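Side-chain contacts in sorbitol dehydrogenase (PDB 5ITG), which probably oxidises D-sorbitol to L-sorbose with a nicotinamide cofactor, as a member of the mannitol dehydrogenase family of oxidoreductases: residues K436-D441 with L447-F452; I402-A407 with K477-A482. All blocks are in the same frame, centred on the assembly; numbering follows the deposited sequence.

Contact 1 of 2, residues K436-D441 with L447-F452; sequences KLAKAD and LKLPAF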
ATOM      1  N   LYS A 436      21.056 -23.898   2.112  1.00 35.45           N
ATOM      2  CA  LYS A 436      21.519 -25.279   2.058  1.00 37.62           C
ATOM      3  C   LYS A 436      20.349 -26.184   2.414  1.00 37.43           C
ATOM      4  O   LYS A 436      20.107 -27.193   1.754  1.00 39.00           O
ATOM      5  CB  LYS A 436      22.659 -25.515   3.053  1.00 40.28           C
ATOM      6  CG  LYS A 436      23.082 -26.981   3.161  1.00 42.89           C
ATOM      7  CD  LYS A 436      24.169 -27.174   4.212  1.00 46.04           C
ATOM      8  CE  LYS A 436      24.641 -28.623   4.277  1.00 46.32           C
ATOM      9  NZ  LYS A 436      25.764 -28.795   5.244  1.00 45.39           N
ATOM     10  N   LEU A 437      19.630 -25.815   3.466  1.00 36.30           N
ATOM     11  CA  LEU A 437      18.475 -26.581   3.916  1.00 35.58           C
ATOM     12  C   LEU A 437      17.400 -26.590   2.838  1.00 34.73           C
ATOM     13  O   LEU A 437      16.873 -27.641   2.476  1.00 35.18           O
ATOM     14  CB  LEU A 437      17.899 -25.967   5.196  1.00 34.90           C
ATOM     15  CG  LEU A 437      18.773 -26.010   6.451  1.00 34.62           C
ATOM     16  CD1 LEU A 437      18.092 -25.240   7.572  1.00 34.00           C
ATOM     17  CD2 LEU A 437      19.010 -27.455   6.862  1.00 34.34           C
ATOM     18  N   ALA A 438      17.088 -25.404   2.333  1.00 35.49           N
ATOM     19  CA  ALA A 438      16.069 -25.235   1.306  1.00 36.78           C
ATOM     20  C   ALA A 438      16.313 -26.106   0.082  1.00 37.67           C
ATOM     21  O   ALA A 438      15.366 -26.567  -0.550  1.00 36.47           O
ATOM     22  CB  ALA A 438      16.000 -23.778   0.886  1.00 35.11           C
ATOM     23  N   LYS A 439      17.581 -26.331  -0.250  1.00 39.34           N
ATOM     24  CA  LYS A 439      17.914 -27.136  -1.419  1.00 41.27           C
ATOM     25  C   LYS A 439      18.239 -28.593  -1.119  1.00 41.31           C
ATOM     26  O   LYS A 439      18.465 -29.380  -2.038  1.00 41.99           O
ATOM     27  CB  LYS A 439      19.069 -26.489  -2.188  1.00 42.57           C
ATOM     28  CG  LYS A 439      18.735 -25.106  -2.721  1.00 44.93           C
ATOM     29  CD  LYS A 439      19.823 -24.572  -3.631  1.00 47.71           C
ATOM     30  CE  LYS A 439      19.446 -23.204  -4.180  1.00 50.91           C
ATOM     31  NZ  LYS A 439      18.181 -23.249  -4.975  1.00 52.77           N
ATOM     32  N   ALA A 440      18.256 -28.961   0.159  1.00 41.04           N
ATOM     33  CA  ALA A 440      18.539 -30.341   0.534  1.00 43.00           C
ATOM     34  C   ALA A 440      17.623 -31.268  -0.266  1.00 44.50           C
ATOM     35  O   ALA A 440      16.529 -30.872  -0.670  1.00 43.90           O
ATOM     36  CB  ALA A 440      18.312 -30.537   2.025  1.00 41.25           C
ATOM     37  N   ASP A 441      18.069 -32.497  -0.504  1.00 45.95           N
ATOM     38  CA  ASP A 441      17.263 -33.442  -1.266  1.00 47.27           C
ATOM     39  C   ASP A 441      16.270 -34.197  -0.404  1.00 47.10           C
ATOM     40  O   ASP A 441      15.367 -34.854  -0.926  1.00 48.04           O
ATOM     41  CB  ASP A 441      18.153 -34.439  -2.011  1.00 49.45           C
ATOM     42  CG  ASP A 441      18.886 -33.802  -3.169  1.00 51.84           C
ATOM     43  OD1 ASP A 441      18.231 -33.082  -3.956  1.00 52.20           O
ATOM     44  OD2 ASP A 441      20.111 -34.024  -3.297  1.00 52.76           O
ATOM     45  N   LEU A 447      12.306 -27.735   7.070  1.00 24.99           N
ATOM     46  CA  LEU A 447      11.242 -27.430   8.022  1.00 26.19           C
ATOM     47  C   LEU A 447      11.825 -26.503   9.086  1.00 27.48           C
ATOM     48  O   LEU A 447      11.098 -25.805   9.790  1.00 25.52           O
ATOM     49  CB  LEU A 447      10.710 -28.708   8.673  1.00 27.63           C
ATOM     50  CG  LEU A 447       9.773 -29.576   7.827  1.00 29.31           C
ATOM     51  CD1 LEU A 447       9.456 -30.868   8.559  1.00 29.80           C
ATOM     52  CD2 LEU A 447       8.494 -28.811   7.539  1.00 30.23           C
ATOM     53  N   LYS A 448      13.154 -26.489   9.185  1.00 27.39           N
ATOM     54  CA  LYS A 448      13.834 -25.639  10.155  1.00 27.88           C
ATOM     55  C   LYS A 448      14.028 -24.198   9.678  1.00 27.20           C
ATOM     56  O   LYS A 448      14.522 -23.363  10.435  1.00 27.33           O
ATOM     57  CB  LYS A 448      15.198 -26.244  10.516  1.00 29.98           C
ATOM     58  CG  LYS A 448      15.116 -27.684  11.009  1.00 34.18           C
ATOM     59  CD  LYS A 448      16.503 -28.292  11.206  1.00 39.22           C
ATOM     60  CE  LYS A 448      17.263 -28.420   9.888  1.00 38.73           C
ATOM     61  NZ  LYS A 448      18.645 -28.919  10.120  1.00 41.78           N
ATOM     62  N   LEU A 449      13.647 -23.893   8.435  1.00 24.67           N
ATOM     63  CA  LEU A 449      13.809 -22.524   7.932  1.00 23.13           C
ATOM     64  C   LEU A 449      13.074 -21.552   8.853  1.00 22.64           C
ATOM     65  O   LEU A 449      12.084 -21.913   9.477  1.00 22.48           O
ATOM     66  CB  LEU A 449      13.275 -22.394   6.502  1.00 21.47           C
ATOM     67  CG  LEU A 449      14.097 -23.084   5.410  1.00 21.27           C
ATOM     68  CD1 LEU A 449      13.338 -23.061   4.084  1.00 21.16           C
ATOM     69  CD2 LEU A 449      15.449 -22.391   5.277  1.00 20.99           C
ATOM     70  N   PRO A 450      13.560 -20.305   8.947  1.00 22.67           N
ATOM     71  CA  PRO A 450      12.965 -19.262   9.794  1.00 21.85           C
ATOM     72  C   PRO A 450      11.519 -18.911   9.444  1.00 21.55           C
ATOM     73  O   PRO A 450      10.793 -18.353  10.266  1.00 21.16           O
ATOM     74  CB  PRO A 450      13.893 -18.066   9.577  1.00 22.78           C
ATOM     75  CG  PRO A 450      15.206 -18.696   9.206  1.00 24.50           C
ATOM     76  CD  PRO A 450      14.772 -19.804   8.277  1.00 23.47           C
ATOM     77  N   ALA A 451      11.108 -19.239   8.226  1.00 20.85           N
ATOM     78  CA  ALA A 451       9.757 -18.933   7.759  1.00 20.41           C
ATOM     79  C   ALA A 451       8.648 -19.448   8.675  1.00 20.31           C
ATOM     80  O   ALA A 451       7.587 -18.825   8.779  1.00 20.43           O
ATOM     81  CB  ALA A 451       9.559 -19.499   6.345  1.00 18.85           C
ATOM     82  N   PHE A 452       8.907 -20.567   9.345  1.00 18.09           N
ATOM     83  CA  PHE A 452       7.917 -21.204  10.202  1.00 18.81           C
ATOM     84  C   PHE A 452       8.096 -20.992  11.708  1.00 19.41           C
ATOM     85  O   PHE A 452       7.427 -21.648  12.515  1.00 19.50           O
ATOM     86  CB  PHE A 452       7.897 -22.700   9.873  1.00 19.59           C
ATOM     87  CG  PHE A 452       8.029 -22.988   8.397  1.00 21.79           C
ATOM     88  CD1 PHE A 452       7.179 -22.375   7.473  1.00 21.45           C
ATOM     89  CD2 PHE A 452       9.031 -23.832   7.923  1.00 22.48           C
ATOM     90  CE1 PHE A 452       7.330 -22.594   6.097  1.00 22.77           C
ATOM     91  CE2 PHE A 452       9.190 -24.058   6.548  1.00 24.83           C
ATOM     92  CZ  PHE A 452       8.341 -23.437   5.634  1.00 21.66           C
TER
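Leu437 and Ala438 of helix 432-439 meet Lys448 and Leu449 of the loop that follows, a short-range return of the chain upon the helix it has just left, within the helical C-terminal domain of the mannitol dehydrogenase family. The CA atoms of Leu437 and Leu449 stand 7.4 Å apart, and no hydrogen bond links the two segments. Leu437 CB points toward the loop, and CG sits beside the backbone N (chi1 -66°), anti to the carbonyl carbon; both methyls meet Lys448. The Lys448 chain bends at chi3 (-65°) and runs across this group at about a right angle. Its CE lies 3.6 Å from Leu437 CD2 and also touches Leu437 CD1. Lys448 NZ is likewise 3.6 Å from Leu437 CD2. Deeper in, Leu449 divides its two methyls between neighbouring helix residues: CD2 approaches Leu437 CB at 4.3 Å, and CD1 approaches Ala438 CB at 4.2 Å. The other surroundings of Leu449 include Leu410 of helix 400-412, Leu413 and Tyr430, so this side chain lies between helix 432-439 and helix 400-412. Polar links flank the contact: Pro450 O accepts a hydrogen bond from Gln382, Leu447 O one from Arg456, and the Asp441 carboxylate forms a salt bridge with Arg414. Across the segments themselves the adhesion is van der Waals and hydrophobic, buried at Ala438 and Leu449, while the exposed Lys448 lays its terminal methylene and amino end against the methyls of the partly exposed Leu437 at the border with solvent.

Contact 2 of 2, residues I402-A407 with K477-A482; sequences IAFGIA and KGVKAA
Phe404, within the regular helix 400-412, faces Ala482 near the C-terminus, their CA atoms 7.1 Å apart. On the helical side, Ala407 N bonds to Ala403 O in the usual way. The other segment leaves helix 461-477 at Gly478, whose positive phi (97°) turns the chain out of the helix. Residues 479-481 keep helix-like backbone angles, yet the bonds here span three residues: Ala482 N binds Val479 O, and Ala481 N reaches Gly478 O only weakly.

From 402-407, the contact is made by the Phe404 side chain alone. Its CB points toward the tail, and CG anti to the backbone N (chi1 172°) brings the CD1-CE1-CZ side of the ring against it. Val479 CG2 arrives at the rim of the ring, near its plane, 3.5 Å from Phe404 CZ and 3.7 Å from Phe404 CE1. The two side chains cross roughly at a right angle. Ala482 adds its methyl, with CB 4.1 Å from Phe404 CE1, and its carbonyl O lies 3.5 Å from Phe404 CD1, oblique to the ring. Every residue that touches is buried, and no hydrogen bond crosses between the segments.

Further partners enclose the site. Pro308 of helix 288-312 touches both Phe404 and Val479, and Ile483 and Pro484 also meet the phenyl ring. Polar bonds of the tail include Val479 N to Glu418 and salt bridges from Lys480 NZ to Asp323 and Glu325. The arrangement is a C-terminal tail folded back over a helical domain, where an aromatic side chain of helix 400-412 packs against both the tail and Pro308 of helix 288-312.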
ATOM      1  N   ILE A 402      -3.231 -26.120   5.010  1.00 18.02           N
ATOM      2  CA  ILE A 402      -2.176 -25.328   5.618  1.00 17.25           C
ATOM      3  C   ILE A 402      -0.838 -26.012   5.328  1.00 16.78           C
ATOM      4  O   ILE A 402       0.155 -25.354   4.980  1.00 15.49           O
ATOM      5  CB  ILE A 402      -2.418 -25.194   7.148  1.00 18.90           C
ATOM      6  CG1 ILE A 402      -3.581 -24.220   7.384  1.00 19.29           C
ATOM      7  CG2 ILE A 402      -1.150 -24.702   7.861  1.00 18.04           C
ATOM      8  CD1 ILE A 402      -4.104 -24.199   8.800  1.00 22.37           C
ATOM      9  N   ALA A 403      -0.822 -27.335   5.444  1.00 15.16           N
ATOM     10  CA  ALA A 403       0.399 -28.098   5.186  1.00 16.93           C
ATOM     11  C   ALA A 403       0.770 -28.035   3.710  1.00 15.61           C
ATOM     12  O   ALA A 403       1.952 -28.027   3.356  1.00 18.73           O
ATOM     13  CB  ALA A 403       0.217 -29.544   5.625  1.00 17.80           C
ATOM     14  N   PHE A 404      -0.242 -27.994   2.849  1.00 15.26           N
ATOM     15  CA  PHE A 404      -0.013 -27.914   1.412  1.00 16.15           C
ATOM     16  C   PHE A 404       0.689 -26.600   1.064  1.00 16.51           C
ATOM     17  O   PHE A 404       1.599 -26.565   0.232  1.00 17.08           O
ATOM     18  CB  PHE A 404      -1.339 -27.998   0.644  1.00 14.27           C
ATOM     19  CG  PHE A 404      -1.194 -27.728  -0.826  1.00 14.52           C
ATOM     20  CD1 PHE A 404      -0.639 -28.683  -1.671  1.00 17.16           C
ATOM     21  CD2 PHE A 404      -1.529 -26.481  -1.351  1.00 14.90           C
ATOM     22  CE1 PHE A 404      -0.410 -28.402  -3.020  1.00 17.48           C
ATOM     23  CE2 PHE A 404      -1.304 -26.187  -2.694  1.00 14.42           C
ATOM     24  CZ  PHE A 404      -0.740 -27.152  -3.531  1.00 16.45           C
ATOM     25  N   GLY A 405       0.260 -25.512   1.695  1.00 15.22           N
ATOM     26  CA  GLY A 405       0.890 -24.234   1.416  1.00 14.36           C
ATOM     27  C   GLY A 405       2.360 -24.272   1.787  1.00 13.31           C
ATOM     28  O   GLY A 405       3.226 -23.794   1.041  1.00 12.89           O
ATOM     29  N   ILE A 406       2.647 -24.850   2.948  1.00 13.87           N
ATOM     30  CA  ILE A 406       4.017 -24.942   3.443  1.00 13.83           C
ATOM     31  C   ILE A 406       4.864 -25.850   2.555  1.00 14.51           C
ATOM     32  O   ILE A 406       5.992 -25.501   2.184  1.00 16.55           O
ATOM     33  CB  ILE A 406       4.031 -25.459   4.902  1.00 11.71           C
ATOM     34  CG1 ILE A 406       3.404 -24.406   5.819  1.00 15.68           C
ATOM     35  CG2 ILE A 406       5.460 -25.747   5.355  1.00 13.69           C
ATOM     36  CD1 ILE A 406       3.056 -24.941   7.211  1.00 15.15           C
ATOM     37  N   ALA A 407       4.310 -27.002   2.198  1.00 14.76           N
ATOM     38  CA  ALA A 407       5.015 -27.957   1.348  1.00 15.16           C
ATOM     39  C   ALA A 407       5.311 -27.360  -0.025  1.00 15.68           C
ATOM     40  O   ALA A 407       6.360 -27.632  -0.614  1.00 16.48           O
ATOM     41  CB  ALA A 407       4.191 -29.237   1.198  1.00 12.84           C
ATOM     42  N   LYS A 477       4.739 -36.800  -7.979  1.00 29.26           N
ATOM     43  CA  LYS A 477       3.587 -36.675  -8.875  1.00 29.40           C
ATOM     44  C   LYS A 477       3.220 -35.253  -9.321  1.00 28.94           C
ATOM     45  O   LYS A 477       2.278 -35.075 -10.097  1.00 26.47           O
ATOM     46  CB  LYS A 477       2.355 -37.312  -8.218  1.00 32.56           C
ATOM     47  CG  LYS A 477       2.643 -38.547  -7.370  1.00 34.30           C
ATOM     48  CD  LYS A 477       2.968 -39.768  -8.204  1.00 37.99           C
ATOM     49  CE  LYS A 477       1.749 -40.272  -8.957  1.00 40.61           C
ATOM     50  NZ  LYS A 477       2.055 -41.509  -9.733  1.00 43.37           N
ATOM     51  N   GLY A 478       3.942 -34.243  -8.839  1.00 27.60           N
ATOM     52  CA  GLY A 478       3.630 -32.873  -9.225  1.00 23.90           C
ATOM     53  C   GLY A 478       2.759 -32.186  -8.186  1.00 22.20           C
ATOM     54  O   GLY A 478       2.021 -32.842  -7.458  1.00 20.97           O
ATOM     55  N   VAL A 479       2.810 -30.863  -8.125  1.00 23.26           N
ATOM     56  CA  VAL A 479       2.038 -30.139  -7.118  1.00 22.05           C
ATOM     57  C   VAL A 479       0.524 -30.375  -7.084  1.00 20.48           C
ATOM     58  O   VAL A 479      -0.046 -30.544  -6.013  1.00 19.14           O
ATOM     59  CB  VAL A 479       2.313 -28.620  -7.193  1.00 23.17           C
ATOM     60  CG1 VAL A 479       1.826 -28.051  -8.514  1.00 23.25           C
ATOM     61  CG2 VAL A 479       1.650 -27.923  -6.014  1.00 21.65           C
ATOM     62  N   LYS A 480      -0.139 -30.403  -8.234  1.00 21.20           N
ATOM     63  CA  LYS A 480      -1.584 -30.603  -8.215  1.00 20.48           C
ATOM     64  C   LYS A 480      -2.004 -31.907  -7.553  1.00 20.57           C
ATOM     65  O   LYS A 480      -3.073 -31.989  -6.950  1.00 19.22           O
ATOM     66  CB  LYS A 480      -2.158 -30.520  -9.626  1.00 19.78           C
ATOM     67  CG  LYS A 480      -2.049 -29.141 -10.234  1.00 18.43           C
ATOM     68  CD  LYS A 480      -2.786 -29.065 -11.554  1.00 18.81           C
ATOM     69  CE  LYS A 480      -2.875 -27.629 -12.044  1.00 18.13           C
ATOM     70  NZ  LYS A 480      -3.739 -27.573 -13.251  1.00 17.27           N
ATOM     71  N   ALA A 481      -1.154 -32.922  -7.651  1.00 20.28           N
ATOM     72  CA  ALA A 481      -1.446 -34.217  -7.053  1.00 20.91           C
ATOM     73  C   ALA A 481      -1.499 -34.137  -5.523  1.00 20.39           C
ATOM     74  O   ALA A 481      -2.096 -34.991  -4.872  1.00 21.39           O
ATOM     75  CB  ALA A 481      -0.394 -35.233  -7.482  1.00 20.93           C
ATOM     76  N   ALA A 482      -0.890 -33.102  -4.953  1.00 20.12           N
ATOM     77  CA  ALA A 482      -0.849 -32.944  -3.503  1.00 18.83           C
ATOM     78  C   ALA A 482      -1.943 -32.047  -2.918  1.00 19.87           C
ATOM     79  O   ALA A 482      -2.049 -31.910  -1.699  1.00 19.00           O
ATOM     80  CB  ALA A 482       0.531 -32.424  -3.084  1.00 19.84           C
TER

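Overall arrangement
Both contacts lie in the helical C-terminal part of the chain, on the same side of its centre and about 30 Å from it; their own centres are about 16 Å apart. Helix 400-412 comes first along the chain, then helix 432-439 and the loop containing 447-452, and last helix 461-477 with the tail at 477-482. Contact 1 therefore falls wholly between the two segments of contact 2. They touch directly where Phe452 CZ packs 3.7 Å from Ile406 CG2. Helix 400-412 thus serves both, so the loop after helix 432-439 and the C-terminal tail both pack on it.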